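Local structure of conserved membrane protein (Chlamydia abortus, 6GZU) at residues F49-E52 with R53-K57. The protein is a secreted virulence effector that combines deubiquitinating and acetyltransferase activities, induces Golgi fragmentation and carries a bound zinc ion, this chain holding its C-terminal CE-clan catalytic portion. Residues are numbered along the deposited sequence; the frame is centred on the assembly and turned at random.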
ATOM      1  N   PHE A  49      11.237  -1.692  -6.206  1.00 23.15           N
ATOM      2  CA  PHE A  49      11.491  -2.280  -7.518  1.00 25.20           C
ATOM      3  C   PHE A  49      10.272  -2.981  -8.082  1.00 24.16           C
ATOM      4  O   PHE A  49      10.197  -3.144  -9.290  1.00 26.96           O
ATOM      5  CB  PHE A  49      12.672  -3.259  -7.466  1.00 25.96           C
ATOM      6  CG  PHE A  49      13.968  -2.623  -7.097  1.00 27.90           C
ATOM      7  CD1 PHE A  49      14.555  -1.710  -7.925  1.00 28.31           C
ATOM      8  CD2 PHE A  49      14.594  -2.952  -5.919  1.00 28.08           C
ATOM      9  CE1 PHE A  49      15.751  -1.106  -7.585  1.00 28.86           C
ATOM     10  CE2 PHE A  49      15.805  -2.381  -5.586  1.00 28.93           C
ATOM     11  CZ  PHE A  49      16.405  -1.462  -6.422  1.00 29.77           C
ATOM     12  N   SER A  50       9.326  -3.381  -7.232  1.00 22.84           N
ATOM     13  CA  SER A  50       8.196  -4.189  -7.700  1.00 21.35           C
ATOM     14  C   SER A  50       6.874  -3.462  -7.642  1.00 20.34           C
ATOM     15  O   SER A  50       5.879  -3.932  -8.232  1.00 22.76           O
ATOM     16  CB  SER A  50       8.102  -5.491  -6.926  1.00 22.47           C
ATOM     17  OG  SER A  50       7.684  -5.207  -5.605  1.00 22.52           O
ATOM     18  N   ILE A  51       6.822  -2.291  -7.010  1.00 19.88           N
ATOM     19  CA  ILE A  51       5.526  -1.618  -6.793  1.00 18.83           C
ATOM     20  C   ILE A  51       4.853  -1.198  -8.120  1.00 19.07           C
ATOM     21  O   ILE A  51       3.657  -1.362  -8.244  1.00 18.79           O
ATOM     22  CB  ILE A  51       5.676  -0.415  -5.790  1.00 18.82           C
ATOM     23  CG1 ILE A  51       4.357   0.295  -5.537  1.00 19.46           C
ATOM     24  CG2 ILE A  51       6.706   0.599  -6.289  1.00 19.74           C
ATOM     25  CD1 ILE A  51       3.252  -0.560  -4.903  1.00 20.23           C
ATOM     26  N   GLU A  52       5.599  -0.717  -9.116  1.00 19.83           N
ATOM     27  CA  GLU A  52       4.930  -0.268 -10.333  1.00 20.18           C
ATOM     28  C   GLU A  52       4.245  -1.465 -11.022  1.00 20.74           C
ATOM     29  O   GLU A  52       3.082  -1.366 -11.473  1.00 20.59           O
ATOM     30  CB  GLU A  52       5.898   0.424 -11.285  1.00 21.88           C
ATOM     31  CG  GLU A  52       5.247   0.752 -12.631  1.00 23.06           C
ATOM     32  CD  GLU A  52       6.206   1.433 -13.549  1.00 25.00           C
ATOM     33  OE1 GLU A  52       7.438   1.153 -13.520  1.00 27.51           O
ATOM     34  OE2 GLU A  52       5.750   2.273 -14.337  1.00 26.66           O
ATOM     35  N   ARG A  53       4.976  -2.577 -11.149  1.00 21.29           N
ATOM     36  CA  ARG A  53       4.404  -3.787 -11.789  1.00 21.70           C
ATOM     37  C   ARG A  53       3.170  -4.259 -11.015  1.00 20.40           C
ATOM     38  O   ARG A  53       2.151  -4.647 -11.624  1.00 21.41           O
ATOM     39  CB  ARG A  53       5.469  -4.893 -11.913  1.00 24.54           C
ATOM     40  CG  ARG A  53       5.022  -6.212 -12.517  1.00 28.69           C
ATOM     41  CD  ARG A  53       4.686  -6.099 -13.969  1.00 33.35           C
ATOM     42  NE  ARG A  53       5.834  -5.659 -14.770  1.00 37.52           N
ATOM     43  CZ  ARG A  53       6.743  -6.467 -15.327  1.00 41.06           C
ATOM     44  NH1 ARG A  53       6.671  -7.797 -15.172  1.00 42.23           N
ATOM     45  NH2 ARG A  53       7.736  -5.933 -16.046  1.00 41.50           N
ATOM     46  N   ALA A  54       3.203  -4.203  -9.683  1.00 20.23           N
ATOM     47  CA  ALA A  54       2.056  -4.625  -8.888  1.00 19.23           C
ATOM     48  C   ALA A  54       0.825  -3.762  -9.140  1.00 19.31           C
ATOM     49  O   ALA A  54      -0.314  -4.266  -9.344  1.00 21.51           O
ATOM     50  CB  ALA A  54       2.406  -4.655  -7.384  1.00 20.12           C
ATOM     51  N   VAL A  55       1.023  -2.452  -9.158  1.00 19.91           N
ATOM     52  CA  VAL A  55      -0.066  -1.531  -9.446  1.00 19.05           C
ATOM     53  C   VAL A  55      -0.633  -1.762 -10.838  1.00 19.56           C
ATOM     54  O   VAL A  55      -1.869  -1.831 -11.012  1.00 19.74           O
ATOM     55  CB  VAL A  55       0.455  -0.070  -9.318  1.00 20.08           C
ATOM     56  CG1 VAL A  55      -0.580   0.911  -9.867  1.00 21.31           C
ATOM     57  CG2 VAL A  55       0.804   0.266  -7.857  1.00 19.73           C
ATOM     58  N   LEU A  56       0.234  -1.838 -11.846  1.00 20.68           N
ATOM     59  CA  LEU A  56      -0.253  -2.062 -13.206  1.00 20.09           C
ATOM     60  C   LEU A  56      -1.011  -3.366 -13.336  1.00 20.94           C
ATOM     61  O   LEU A  56      -2.088  -3.401 -13.950  1.00 21.99           O
ATOM     62  CB  LEU A  56       0.888  -2.030 -14.218  1.00 20.95           C
ATOM     63  CG  LEU A  56       1.614  -0.697 -14.304  1.00 23.55           C
ATOM     64  CD1 LEU A  56       2.903  -0.781 -15.169  1.00 25.38           C
ATOM     65  CD2 LEU A  56       0.662   0.331 -14.913  1.00 24.81           C
ATOM     66  N   LYS A  57      -0.524  -4.436 -12.715  1.00 20.67           N
ATOM     67  CA  LYS A  57      -1.264  -5.714 -12.792  1.00 21.54           C
ATOM     68  C   LYS A  57      -2.605  -5.591 -12.070  1.00 22.32           C
ATOM     69  O   LYS A  57      -3.628  -6.095 -12.554  1.00 22.91           O
ATOM     70  CB  LYS A  57      -0.461  -6.882 -12.199  1.00 23.80           C
ATOM     71  CG  LYS A  57       0.703  -7.359 -13.101  1.00 27.33           C
ATOM     72  CD  LYS A  57       1.579  -8.398 -12.388  1.00 33.35           C
ATOM     73  CE  LYS A  57       0.773  -9.670 -12.080  1.00 38.30           C
ATOM     74  NZ  LYS A  57       0.153 -10.266 -13.317  1.00 43.18           N
TER
HETATM   75  O   HOH W   1       7.889  -2.666 -10.915  1.00 23.24           O
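Glu52 lays its CG alongside the CD1 methyl of Leu56, one helical turn on, with 3.8 Å between Glu52 CG and Leu56 CD1, and the two side chains point the same way. The glutamate holds CG anti to its own nitrogen (chi1 173°) and stays extended at chi2, which carries the carboxylate on beyond the leucine contact, to helix 159-174. There OE2 forms a salt bridge with NE of Arg172 and a hydrogen bond with Ser168 OG, while Leu56 also packs on Arg172. A long acidic residue suits this position, since its CG methylene lies against Leu56 while its end is taken up by polar partners. On another face, Ile51 sets CD1 3.9 Å from Val55 CG2, and both residues lean on Tyr103 of strand 100-107, where branched apolar chains fit the buried side.

Underneath runs the first turn of helix 51-58. Ala54 N donates to Ser50 O at 3.1 Å, Val55 N to Ile51 O, and Leu56 N to Glu52 O at 2.9 Å with an N-H...O angle of 173°. The small Ala54 methyl fits, its CB 3.6 Å from both Ser50 O and Ile51 O and touching Ser46. One residue before this ladder, a water is inserted where a direct i to i+4 bond would otherwise lie, donating to Phe49 O and accepting from Arg53 N. Ser50 OG bonds to Thr47 N, tying the helix start to the preceding loop.

The helix thus joins strand 100-107 to helix 159-174. Hydrocarbon contacts seat the turn, and pairing with Arg172 probably stabilises the Glu52 carboxylate as an anion.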